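Local coordinates for UDP-galactopyranose mutase (Deinococcus radiodurans, PDB 3HDQ), which binds FAD and its substrate UDP-galactopyranose, and probably catalyses the interconversion of UDP-galactopyranose and UDP-galactofuranose, at residues 121-126 against 198-203; 35-40 against 55-60; 271-276 against 340-345. One frame throughout, in Å; residues are numbered along the deposited sequence.

Contact 1: 121-126 against 198-203; sequences PIPINL and RVPTRT. With GDU (galactose-uridine-5'-diphosphate), chain K.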
loop_
_atom_site.group_PDB
_atom_site.type_symbol
_atom_site.label_atom_id
_atom_site.label_comp_id
_atom_site.label_asym_id
_atom_site.label_seq_id
_atom_site.Cartn_x
_atom_site.Cartn_y
_atom_site.Cartn_z
ATOM N N PRO A 121 -17.783 -22.430 -22.705
ATOM C CA PRO A 121 -17.576 -20.997 -22.914
ATOM C C PRO A 121 -18.845 -20.178 -22.682
ATOM O O PRO A 121 -19.928 -20.540 -23.158
ATOM C CB PRO A 121 -17.175 -20.907 -24.396
ATOM C CG PRO A 121 -16.722 -22.277 -24.763
ATOM C CD PRO A 121 -17.515 -23.215 -23.923
ATOM N N ILE A 122 -18.696 -19.093 -21.932
ATOM C CA ILE A 122 -19.684 -18.019 -21.877
ATOM C C ILE A 122 -18.860 -16.775 -22.164
ATOM O O ILE A 122 -17.773 -16.625 -21.609
ATOM C CB ILE A 122 -20.364 -17.937 -20.482
ATOM C CG1 ILE A 122 -21.384 -16.804 -20.431
ATOM C CG2 ILE A 122 -19.335 -17.768 -19.371
ATOM C CD1 ILE A 122 -22.759 -17.210 -20.887
ATOM N N PRO A 123 -19.323 -15.901 -23.072
ATOM C CA PRO A 123 -20.569 -15.883 -23.852
ATOM C C PRO A 123 -20.866 -17.201 -24.572
ATOM O O PRO A 123 -19.945 -17.894 -24.991
ATOM C CB PRO A 123 -20.310 -14.794 -24.903
ATOM C CG PRO A 123 -19.270 -13.954 -24.355
ATOM C CD PRO A 123 -18.407 -14.825 -23.488
ATOM N N ILE A 124 -22.147 -17.541 -24.702
ATOM C CA ILE A 124 -22.557 -18.698 -25.492
ATOM C C ILE A 124 -22.037 -18.543 -26.918
ATOM O O ILE A 124 -22.225 -17.492 -27.538
ATOM C CB ILE A 124 -24.098 -18.840 -25.527
ATOM C CG1 ILE A 124 -24.642 -19.100 -24.114
ATOM C CG2 ILE A 124 -24.520 -19.933 -26.522
ATOM C CD1 ILE A 124 -26.149 -19.246 -24.032
ATOM N N ASN A 125 -21.370 -19.576 -27.429
ATOM C CA ASN A 125 -20.916 -19.572 -28.821
ATOM C C ASN A 125 -21.116 -20.915 -29.529
ATOM O O ASN A 125 -21.721 -21.834 -28.971
ATOM C CB ASN A 125 -19.458 -19.109 -28.930
ATOM C CG ASN A 125 -18.462 -20.154 -28.440
ATOM O OD1 ASN A 125 -18.816 -21.308 -28.186
ATOM N ND2 ASN A 125 -17.200 -19.745 -28.311
ATOM N N LEU A 126 -20.593 -21.015 -30.752
ATOM C CA LEU A 126 -20.656 -22.239 -31.547
ATOM C C LEU A 126 -20.219 -23.473 -30.741
ATOM O O LEU A 126 -20.945 -24.474 -30.684
ATOM C CB LEU A 126 -19.817 -22.073 -32.830
ATOM C CG LEU A 126 -20.115 -22.899 -34.093
ATOM C CD1 LEU A 126 -18.914 -23.701 -34.583
ATOM C CD2 LEU A 126 -21.357 -23.778 -33.949
ATOM N N ARG A 198 -25.426 -7.349 -21.504
ATOM C CA ARG A 198 -23.982 -7.188 -21.325
ATOM C C ARG A 198 -23.186 -8.347 -21.918
ATOM O O ARG A 198 -22.046 -8.178 -22.341
ATOM C CB ARG A 198 -23.624 -7.047 -19.843
ATOM C CG ARG A 198 -23.860 -5.656 -19.274
ATOM C CD ARG A 198 -23.708 -5.632 -17.746
ATOM N NE ARG A 198 -22.352 -5.938 -17.277
ATOM C CZ ARG A 198 -21.383 -5.035 -17.130
ATOM N NH1 ARG A 198 -21.605 -3.764 -17.436
ATOM N NH2 ARG A 198 -20.185 -5.403 -16.692
ATOM N N VAL A 199 -23.789 -9.530 -21.931
ATOM C CA VAL A 199 -23.116 -10.715 -22.431
ATOM C C VAL A 199 -23.684 -11.106 -23.785
ATOM O O VAL A 199 -24.704 -11.775 -23.869
ATOM C CB VAL A 199 -23.272 -11.889 -21.447
ATOM C CG1 VAL A 199 -22.494 -13.095 -21.925
ATOM C CG2 VAL A 199 -22.840 -11.463 -20.039
ATOM N N PRO A 200 -22.994 -10.727 -24.860
ATOM C CA PRO A 200 -23.545 -10.996 -26.192
ATOM C C PRO A 200 -23.554 -12.498 -26.502
ATOM O O PRO A 200 -22.714 -13.234 -25.981
ATOM C CB PRO A 200 -22.539 -10.293 -27.095
ATOM C CG PRO A 200 -21.197 -10.618 -26.405
ATOM C CD PRO A 200 -21.526 -10.537 -24.903
ATOM N N THR A 201 -24.501 -12.953 -27.316
ATOM C CA THR A 201 -24.442 -14.306 -27.855
ATOM C C THR A 201 -23.709 -14.295 -29.180
ATOM O O THR A 201 -23.842 -13.365 -29.960
ATOM C CB THR A 201 -25.825 -14.945 -28.030
ATOM O OG1 THR A 201 -26.818 -13.914 -28.135
ATOM C CG2 THR A 201 -26.134 -15.865 -26.831
ATOM N N ARG A 202 -22.913 -15.329 -29.421
ATOM C CA ARG A 202 -22.083 -15.377 -30.612
ATOM C C ARG A 202 -22.409 -16.588 -31.458
ATOM O O ARG A 202 -22.789 -17.634 -30.931
ATOM C CB ARG A 202 -20.608 -15.417 -30.222
ATOM C CG ARG A 202 -20.193 -14.274 -29.320
ATOM C CD ARG A 202 -18.723 -14.363 -28.984
ATOM N NE ARG A 202 -18.250 -13.147 -28.346
ATOM C CZ ARG A 202 -17.224 -13.110 -27.505
ATOM N NH1 ARG A 202 -16.573 -14.229 -27.201
ATOM N NH2 ARG A 202 -16.861 -11.961 -26.956
ATOM N N THR A 203 -22.251 -16.439 -32.769
ATOM C CA THR A 203 -22.337 -17.568 -33.690
ATOM C C THR A 203 -20.946 -18.014 -34.160
ATOM O O THR A 203 -20.819 -19.045 -34.823
ATOM C CB THR A 203 -23.194 -17.239 -34.924
ATOM O OG1 THR A 203 -22.604 -16.147 -35.638
ATOM C CG2 THR A 203 -24.612 -16.867 -34.505
HETATM N N1 GDU K . -24.961 -13.365 -16.695
HETATM C C2 GDU K . -25.327 -14.555 -16.574
HETATM N N3 GDU K . -24.783 -15.696 -16.595
HETATM C C4 GDU K . -23.453 -15.641 -16.786
HETATM C C5 GDU K . -22.832 -14.305 -16.948
HETATM C C6 GDU K . -23.619 -13.213 -16.888
HETATM O O2 GDU K . -26.725 -14.653 -16.340
HETATM O O4 GDU K . -22.770 -16.663 -16.797
HETATM C C1D GDU K . -25.836 -12.233 -16.593
HETATM C C2D GDU K . -26.218 -11.724 -15.182
HETATM O O2D GDU K . -27.478 -11.063 -15.162
HETATM C C3D GDU K . -25.066 -10.779 -14.907
HETATM C C4D GDU K . -25.033 -10.052 -16.250
HETATM O O4D GDU K . -25.327 -11.048 -17.234
HETATM O O3D GDU K . -25.350 -9.927 -13.800
HETATM C C5D GDU K . -23.833 -9.151 -16.500
HETATM O O5D GDU K . -22.713 -10.056 -16.501
HETATM P PA GDU K . -21.257 -9.616 -16.014
HETATM O O1A GDU K . -20.295 -10.667 -16.447
HETATM O O2A GDU K . -20.921 -8.348 -16.682
HETATM O O3A GDU K . -21.198 -9.553 -14.428
HETATM P PB GDU K . -20.190 -8.616 -13.646
HETATM O O1B GDU K . -20.560 -8.903 -12.240
HETATM O O2B GDU K . -20.336 -7.153 -13.846
HETATM O O3B GDU K . -18.651 -9.050 -13.806
HETATM C "C1'" GDU K . -17.402 -8.372 -13.567
HETATM C "C2'" GDU K . -17.044 -7.528 -14.808
HETATM C "C3'" GDU K . -17.217 -8.469 -16.024
HETATM C "C4'" GDU K . -16.099 -9.551 -15.948
HETATM C "C5'" GDU K . -16.152 -10.222 -14.547
HETATM C "C6'" GDU K . -14.916 -11.112 -14.237
HETATM O "O2'" GDU K . -17.835 -6.328 -14.883
HETATM O "O3'" GDU K . -17.158 -7.685 -17.237
HETATM O "O4'" GDU K . -14.832 -8.898 -16.175
HETATM O "O5'" GDU K . -16.395 -9.396 -13.374
HETATM O "O6'" GDU K . -15.172 -12.519 -14.459
HETATM O O HOH W 1 -24.087 -15.494 -24.365
#

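Contact 2: 35-40 against 55-60; sequences VGAGFA and VLIVDR. With FAD (flavin-adenine dinucleotide), chain L.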
loop_
_atom_site.group_PDB
_atom_site.type_symbol
_atom_site.label_atom_id
_atom_site.label_comp_id
_atom_site.label_asym_id
_atom_site.label_seq_id
_atom_site.Cartn_x
_atom_site.Cartn_y
_atom_site.Cartn_z
ATOM N N VAL A 35 -14.732 13.320 -3.164
ATOM C CA VAL A 35 -15.170 12.225 -2.300
ATOM C C VAL A 35 -15.102 10.896 -3.043
ATOM O O VAL A 35 -15.858 10.663 -3.995
ATOM C CB VAL A 35 -16.601 12.456 -1.772
ATOM C CG1 VAL A 35 -16.904 11.504 -0.614
ATOM C CG2 VAL A 35 -16.787 13.916 -1.334
ATOM N N GLY A 36 -14.180 10.039 -2.608
ATOM C CA GLY A 36 -13.934 8.750 -3.240
ATOM C C GLY A 36 -12.674 8.747 -4.090
ATOM O O GLY A 36 -12.490 9.636 -4.919
ATOM N N ALA A 37 -11.812 7.753 -3.889
ATOM C CA ALA A 37 -10.555 7.651 -4.633
ATOM C C ALA A 37 -10.524 6.458 -5.605
ATOM O O ALA A 37 -9.465 5.875 -5.862
ATOM C CB ALA A 37 -9.381 7.587 -3.677
ATOM N N GLY A 38 -11.688 6.086 -6.124
ATOM C CA GLY A 38 -11.759 5.096 -7.183
ATOM C C GLY A 38 -11.386 5.736 -8.503
ATOM O O GLY A 38 -10.778 6.809 -8.524
ATOM N N PHE A 39 -11.742 5.103 -9.612
ATOM C CA PHE A 39 -11.443 5.698 -10.899
ATOM C C PHE A 39 -12.054 7.084 -11.041
ATOM O O PHE A 39 -11.406 7.991 -11.548
ATOM C CB PHE A 39 -11.894 4.795 -12.049
ATOM C CG PHE A 39 -10.890 3.758 -12.410
ATOM C CD1 PHE A 39 -11.002 2.472 -11.916
ATOM C CD2 PHE A 39 -9.808 4.080 -13.220
ATOM C CE1 PHE A 39 -10.066 1.511 -12.235
ATOM C CE2 PHE A 39 -8.864 3.125 -13.541
ATOM C CZ PHE A 39 -8.992 1.837 -13.045
ATOM N N ALA A 40 -13.294 7.246 -10.587
ATOM C CA ALA A 40 -13.996 8.518 -10.763
ATOM C C ALA A 40 -13.259 9.666 -10.086
ATOM O O ALA A 40 -12.921 10.668 -10.724
ATOM C CB ALA A 40 -15.428 8.419 -10.240
ATOM N N VAL A 55 -6.298 20.074 -4.642
ATOM C CA VAL A 55 -7.259 19.008 -4.454
ATOM C C VAL A 55 -7.101 18.308 -3.105
ATOM O O VAL A 55 -5.999 17.971 -2.698
ATOM C CB VAL A 55 -7.154 17.988 -5.610
ATOM C CG1 VAL A 55 -8.147 16.854 -5.423
ATOM C CG2 VAL A 55 -7.384 18.699 -6.944
ATOM N N LEU A 56 -8.209 18.125 -2.397
ATOM C CA LEU A 56 -8.231 17.211 -1.277
ATOM C C LEU A 56 -9.096 16.048 -1.709
ATOM O O LEU A 56 -10.274 16.234 -2.043
ATOM C CB LEU A 56 -8.813 17.859 -0.016
ATOM C CG LEU A 56 -8.934 16.899 1.173
ATOM C CD1 LEU A 56 -7.560 16.435 1.628
ATOM C CD2 LEU A 56 -9.700 17.530 2.332
ATOM N N ILE A 57 -8.507 14.855 -1.742
ATOM C CA ILE A 57 -9.278 13.673 -2.093
ATOM C C ILE A 57 -9.444 12.808 -0.859
ATOM O O ILE A 57 -8.486 12.522 -0.149
ATOM C CB ILE A 57 -8.664 12.879 -3.282
ATOM C CG1 ILE A 57 -9.652 11.809 -3.769
ATOM C CG2 ILE A 57 -7.329 12.254 -2.894
ATOM C CD1 ILE A 57 -9.282 11.164 -5.120
ATOM N N VAL A 58 -10.677 12.408 -0.592
ATOM C CA VAL A 58 -10.960 11.687 0.630
ATOM C C VAL A 58 -11.634 10.345 0.326
ATOM O O VAL A 58 -12.366 10.211 -0.655
ATOM C CB VAL A 58 -11.804 12.565 1.572
ATOM C CG1 VAL A 58 -13.253 12.643 1.094
ATOM C CG2 VAL A 58 -11.733 12.050 2.991
ATOM N N ASP A 59 -11.361 9.339 1.149
ATOM C CA ASP A 59 -12.098 8.081 1.060
ATOM C C ASP A 59 -12.267 7.519 2.458
ATOM O O ASP A 59 -11.356 7.597 3.286
ATOM C CB ASP A 59 -11.369 7.083 0.149
ATOM C CG ASP A 59 -12.297 5.999 -0.415
ATOM O OD1 ASP A 59 -12.894 5.224 0.371
ATOM O OD2 ASP A 59 -12.411 5.913 -1.654
ATOM N N ARG A 60 -13.431 6.949 2.733
ATOM C CA ARG A 60 -13.665 6.363 4.044
ATOM C C ARG A 60 -12.897 5.059 4.191
ATOM O O ARG A 60 -12.679 4.594 5.310
ATOM C CB ARG A 60 -15.159 6.123 4.275
ATOM C CG ARG A 60 -15.669 4.806 3.717
ATOM C CD ARG A 60 -16.989 4.980 2.975
ATOM N NE ARG A 60 -18.086 5.382 3.853
ATOM C CZ ARG A 60 -19.329 5.626 3.433
ATOM N NH1 ARG A 60 -19.645 5.497 2.146
ATOM N NH2 ARG A 60 -20.263 6.002 4.302
HETATM P PA FAD L . -15.768 3.153 -6.683
HETATM O O1A FAD L . -14.690 2.271 -6.925
HETATM O O2A FAD L . -16.807 2.453 -6.049
HETATM O O5B FAD L . -15.220 4.263 -5.754
HETATM C C5B FAD L . -15.996 5.180 -5.080
HETATM C C4B FAD L . -15.315 5.460 -3.781
HETATM O O4B FAD L . -16.038 6.389 -3.057
HETATM C C3B FAD L . -15.297 4.202 -2.947
HETATM O O3B FAD L . -14.012 3.740 -2.696
HETATM C C2B FAD L . -15.961 4.596 -1.671
HETATM O O2B FAD L . -15.258 4.079 -0.607
HETATM C C1B FAD L . -15.922 6.095 -1.717
HETATM N N9A FAD L . -16.967 6.684 -0.886
HETATM C C8A FAD L . -18.288 6.474 -0.925
HETATM N N7A FAD L . -18.880 7.189 -0.003
HETATM C C5A FAD L . -17.955 7.873 0.652
HETATM C C6A FAD L . -17.993 8.763 1.701
HETATM N N6A FAD L . -19.118 9.211 2.144
HETATM N N1A FAD L . -16.856 9.315 2.171
HETATM C C2A FAD L . -15.670 8.980 1.623
HETATM N N3A FAD L . -15.633 8.107 0.595
HETATM C C4A FAD L . -16.745 7.551 0.119
HETATM N N1 FAD L . -14.938 -3.199 -14.360
HETATM C C2 FAD L . -14.255 -3.551 -15.455
HETATM O O2 FAD L . -14.018 -2.763 -16.321
HETATM N N3 FAD L . -13.831 -4.814 -15.556
HETATM C C4 FAD L . -14.086 -5.709 -14.572
HETATM O O4 FAD L . -13.716 -6.831 -14.648
HETATM C C4X FAD L . -14.788 -5.333 -13.486
HETATM N N5 FAD L . -15.049 -6.238 -12.521
HETATM C C5X FAD L . -15.749 -5.861 -11.433
HETATM C C6 FAD L . -15.998 -6.787 -10.448
HETATM C C7 FAD L . -16.704 -6.417 -9.338
HETATM C C7M FAD L . -16.987 -7.399 -8.278
HETATM C C8 FAD L . -17.145 -5.132 -9.201
HETATM C C8M FAD L . -17.914 -4.786 -7.982
HETATM C C9 FAD L . -16.885 -4.203 -10.187
HETATM C C9A FAD L . -16.190 -4.561 -11.315
HETATM N N10 FAD L . -15.915 -3.654 -12.298
HETATM C C10 FAD L . -15.219 -4.061 -13.379
HETATM C "C1'" FAD L . -16.470 -2.278 -12.269
HETATM C "C2'" FAD L . -15.581 -1.284 -11.558
HETATM O "O2'" FAD L . -15.491 -1.717 -10.249
HETATM C "C3'" FAD L . -16.146 0.133 -11.551
HETATM O "O3'" FAD L . -16.254 0.712 -12.775
HETATM C "C4'" FAD L . -15.168 1.080 -10.959
HETATM O "O4'" FAD L . -14.435 0.312 -10.054
HETATM C "C5'" FAD L . -15.936 2.200 -10.324
HETATM O "O5'" FAD L . -15.221 3.361 -10.112
HETATM P P FAD L . -15.849 4.470 -9.227
HETATM O O1P FAD L . -14.871 5.444 -8.943
HETATM O O2P FAD L . -16.892 5.056 -9.980
HETATM O O3P FAD L . -16.427 3.800 -7.942
#

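Contact 3: 271-276 against 340-345; sequences KLPYRS and PENAEL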
loop_
_atom_site.group_PDB
_atom_site.type_symbol
_atom_site.label_atom_id
_atom_site.label_comp_id
_atom_site.label_asym_id
_atom_site.label_seq_id
_atom_site.Cartn_x
_atom_site.Cartn_y
_atom_site.Cartn_z
ATOM N N LYS A 271 -34.583 4.331 0.277
ATOM C CA LYS A 271 -33.336 3.682 -0.110
ATOM C C LYS A 271 -33.292 3.331 -1.600
ATOM O O LYS A 271 -34.182 2.650 -2.099
ATOM C CB LYS A 271 -33.107 2.428 0.739
ATOM C CG LYS A 271 -31.765 1.743 0.469
ATOM C CD LYS A 271 -30.588 2.594 0.961
ATOM C CE LYS A 271 -29.234 1.954 0.625
ATOM N NZ LYS A 271 -28.873 2.130 -0.813
ATOM N N LEU A 272 -32.270 3.824 -2.304
ATOM C CA LEU A 272 -31.989 3.403 -3.675
ATOM C C LEU A 272 -31.318 2.031 -3.597
ATOM O O LEU A 272 -30.319 1.882 -2.904
ATOM C CB LEU A 272 -31.019 4.374 -4.337
ATOM C CG LEU A 272 -31.378 4.952 -5.705
ATOM C CD1 LEU A 272 -30.114 5.364 -6.451
ATOM C CD2 LEU A 272 -32.239 3.993 -6.538
ATOM N N PRO A 273 -31.866 1.018 -4.283
ATOM C CA PRO A 273 -31.258 -0.316 -4.167
ATOM C C PRO A 273 -29.891 -0.434 -4.850
ATOM O O PRO A 273 -29.760 -0.153 -6.042
ATOM C CB PRO A 273 -32.271 -1.236 -4.874
ATOM C CG PRO A 273 -33.548 -0.435 -4.926
ATOM C CD PRO A 273 -33.113 0.992 -5.067
ATOM N N TYR A 274 -28.883 -0.834 -4.083
ATOM C CA TYR A 274 -27.603 -1.238 -4.645
ATOM C C TYR A 274 -27.340 -2.659 -4.204
ATOM O O TYR A 274 -27.545 -3.000 -3.037
ATOM C CB TYR A 274 -26.460 -0.372 -4.123
ATOM C CG TYR A 274 -26.455 1.068 -4.577
ATOM C CD1 TYR A 274 -27.182 2.034 -3.894
ATOM C CD2 TYR A 274 -25.690 1.467 -5.662
ATOM C CE1 TYR A 274 -27.160 3.357 -4.293
ATOM C CE2 TYR A 274 -25.657 2.770 -6.064
ATOM C CZ TYR A 274 -26.401 3.716 -5.378
ATOM O OH TYR A 274 -26.373 5.025 -5.778
ATOM N N ARG A 275 -26.865 -3.486 -5.126
ATOM C CA ARG A 275 -26.546 -4.856 -4.774
ATOM C C ARG A 275 -25.123 -4.923 -4.209
ATOM O O ARG A 275 -24.241 -4.196 -4.656
ATOM C CB ARG A 275 -26.710 -5.758 -5.992
ATOM C CG ARG A 275 -26.681 -7.237 -5.663
ATOM C CD ARG A 275 -27.907 -7.681 -4.882
ATOM N NE ARG A 275 -28.020 -9.130 -4.970
ATOM C CZ ARG A 275 -28.759 -9.894 -4.175
ATOM N NH1 ARG A 275 -29.476 -9.367 -3.191
ATOM N NH2 ARG A 275 -28.776 -11.202 -4.371
ATOM N N SER A 276 -24.910 -5.775 -3.215
ATOM C CA SER A 276 -23.603 -5.898 -2.578
ATOM C C SER A 276 -23.025 -7.304 -2.783
ATOM O O SER A 276 -23.659 -8.155 -3.397
ATOM C CB SER A 276 -23.722 -5.579 -1.085
ATOM O OG SER A 276 -22.456 -5.324 -0.493
ATOM N N PRO A 340 -37.233 -0.631 -13.880
ATOM C CA PRO A 340 -38.105 0.560 -13.865
ATOM C C PRO A 340 -38.363 1.164 -12.468
ATOM O O PRO A 340 -38.312 2.389 -12.352
ATOM C CB PRO A 340 -39.404 0.049 -14.496
ATOM C CG PRO A 340 -38.962 -1.102 -15.372
ATOM C CD PRO A 340 -37.850 -1.758 -14.603
ATOM N N GLU A 341 -38.619 0.350 -11.442
ATOM C CA GLU A 341 -38.865 0.903 -10.107
ATOM C C GLU A 341 -37.655 1.637 -9.542
ATOM O O GLU A 341 -37.817 2.567 -8.748
ATOM C CB GLU A 341 -39.408 -0.125 -9.081
ATOM C CG GLU A 341 -39.031 -1.566 -9.284
ATOM C CD GLU A 341 -39.782 -2.193 -10.445
ATOM O OE1 GLU A 341 -39.177 -2.340 -11.528
ATOM O OE2 GLU A 341 -40.981 -2.516 -10.286
ATOM N N ASN A 342 -36.451 1.234 -9.951
ATOM C CA ASN A 342 -35.241 1.890 -9.464
ATOM C C ASN A 342 -34.831 3.116 -10.298
ATOM O O ASN A 342 -34.364 4.106 -9.749
ATOM C CB ASN A 342 -34.086 0.892 -9.313
ATOM C CG ASN A 342 -34.361 -0.157 -8.258
ATOM O OD1 ASN A 342 -35.211 0.034 -7.381
ATOM N ND2 ASN A 342 -33.642 -1.281 -8.335
ATOM N N ALA A 343 -35.007 3.051 -11.616
ATOM C CA ALA A 343 -34.724 4.198 -12.479
ATOM C C ALA A 343 -35.644 5.356 -12.105
ATOM O O ALA A 343 -35.293 6.528 -12.239
ATOM C CB ALA A 343 -34.914 3.826 -13.947
ATOM N N GLU A 344 -36.836 4.982 -11.651
ATOM C CA GLU A 344 -37.845 5.893 -11.150
ATOM C C GLU A 344 -37.279 6.665 -9.973
ATOM O O GLU A 344 -37.208 7.890 -9.990
ATOM C CB GLU A 344 -39.052 5.059 -10.696
ATOM C CG GLU A 344 -40.171 5.809 -9.996
ATOM C CD GLU A 344 -41.109 6.497 -10.971
ATOM O OE1 GLU A 344 -40.658 6.847 -12.083
ATOM O OE2 GLU A 344 -42.295 6.690 -10.621
ATOM N N LEU A 345 -36.881 5.927 -8.946
ATOM C CA LEU A 345 -36.296 6.508 -7.751
ATOM C C LEU A 345 -35.042 7.343 -8.059
ATOM O O LEU A 345 -34.884 8.448 -7.531
ATOM C CB LEU A 345 -35.948 5.402 -6.766
ATOM C CG LEU A 345 -36.276 5.630 -5.303
ATOM C CD1 LEU A 345 -35.243 4.944 -4.452
ATOM C CD2 LEU A 345 -36.350 7.115 -4.982
#

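Contact 1: 121-126 against 198-203
Residues 122-126 and 199-203 run in nearly the same direction, 12° apart, with Ile124 to Leu126 lying beside Thr201 to Thr203 and one direct hydrogen bond from Arg202 N to Ile124 O (2.9 Å). Asn125 CA adds a C-H...O contact to Arg202 O, and a water accepts from Ile124 N and donates to Pro200 O. Pro123, which follows a cis peptide bond, packs between the two segments. Pro123 CG stands over the centre of one face of the Arg202 guanidinium, 3.8 Å from CZ of that arginine, whose NH1 is hydrogen-bonded to Arg208 O. Pro123 CB is pressed close to Pro200 O, and Pro123 CA lies 3.9 Å from Val199 CG1. The two methyls of Val199 divide the work: with CG1 anti to the backbone N (chi1 -176°) that branch meets Pro123 and Ile122, while CG2 reaches the uracil, 3.7 Å from C6 of the substrate. Ile122 CG1 lies 3.9 Å from the uracil oxygen O4. Next to Val199 in sequence, the Arg198 side chain bends at chi3 (64°), bringing two nitrogens to one phosphate oxygen: NE is 2.9 Å and NH2 3.0 Å from O2A of the substrate. Asn372 OD1 accepts from NH2, and Tyr370 forms a cation-pi contact with the same side chain. Replacing Arg198 by a methionine would probably leave that phosphate oxygen without its double grip and part of the diphosphate charge uncompensated. Asn125, at the N-cap of helix 126-133, caps Thr128 N through OD1, while its ND2 is bonded to Asp206 O. The chemistry thus divides along the 198-203 loop: a cation for the phosphate at one end, an apolar wall beside the uracil next to it, and backbone pairing beyond.

Contact 2: 35-40 against 55-60
Asp59 OD2 serves protein and cofactor at once: through its anti lone pair it accepts the backbone N-H of Ala37 (3.0 Å, nearly straight at 170°), and it also takes a hydrogen bond from the ribose hydroxyl O3B of FAD. Asp59 OD1 accepts the neighbouring FAD hydroxyl O2B at 2.8 Å, as well as Arg61 N. With CG anti to the backbone N (chi1 -158°), the carboxylate swings to the glycine-rich turn, whose Ala37 amide thus helps fix its rotation. Gly36 N donates to Val58 O (2.7 Å), the link that follows the parallel bridge between Val35 and Val58. The positive phi of Gly36 (104°) suits glycine, and a side chain there would run into the FAD ribose, whose O4B lies only 3.2 Å from Gly36 CA. The Ile57 CD1 methyl packs against Ala37 CB at 3.9 Å and close to Gly36 O. Val58 CG1 meets Val35 CG1, a methyl that also touches the FAD adenine, 3.5 Å from its N1A. At the start of helix 39-50, Ala40 N donates to the FAD phosphate oxygen O1P at 2.9 Å. Strand, glycine turn, helix, and an acidic residue near the end of the second strand holding the adenosine ribose together make the beta-alpha-beta dinucleotide-binding unit of a Rossmann-type fold, with Gly36 and Gly38 fitting its GxGxxG pattern.

Contact 3: 271-276 against 340-345
Pro273 and Asn342 form the tight end of this contact: CG, OD1 and ND2 of the Asn342 amide all lie within 3.5 Å of Pro273 CG, with OD1 closest at 3.0 Å. The amide is sent across from the helix with its CG beside the backbone N (chi1 -65°), and its ND2 is hydrogen-bonded to Val337 O just ahead of the helix. Next to it, Leu272 and Leu345 reach past one another, running opposite ways. Leu345 CD1 lies 3.8 Å from Leu272 CD2 and 3.5 Å from Lys271 O, while Leu272 CD2 also approaches Asn342 O. No hydrogen bond joins the two segments; the contact rests on van der Waals packing. The solvent side is loose: Ala343 points away from the loop, it and Glu344 are exposed, and Leu345 itself is only partly buried. Lys271 is exposed too, its NZ curled back onto Leu272 O (2.6 Å) and salt-bridged to Asp262. The start of helix 340-355 therefore packs on the loop leading into edge strand 274-284, with Tyr368 touching both Leu272 and Asn342 and helix 261-264 meeting Leu272.

Overall arrangement
From the N terminus the three contacts close in series, none enclosing or crossing another. Contact 2 comes first, closing the short, largely helical crossover between neighbouring strands of the parallel FAD-binding sheet. Contact 1 then spans 71 residues, many helical, and joins the end of strand 118-122 to a loop bordering the substrate. Contact 3 closes last, over 63 residues rich in strand, tying the entrance of strand 274-284 to helix 340-355. Contacts 1 and 3 thus involve the two outermost strands of one mixed sheet, their centres 28 Å apart. Contacts 1 and 2, 36 Å apart between centres, lie at the UDP part of the substrate and at FAD's adenosine end.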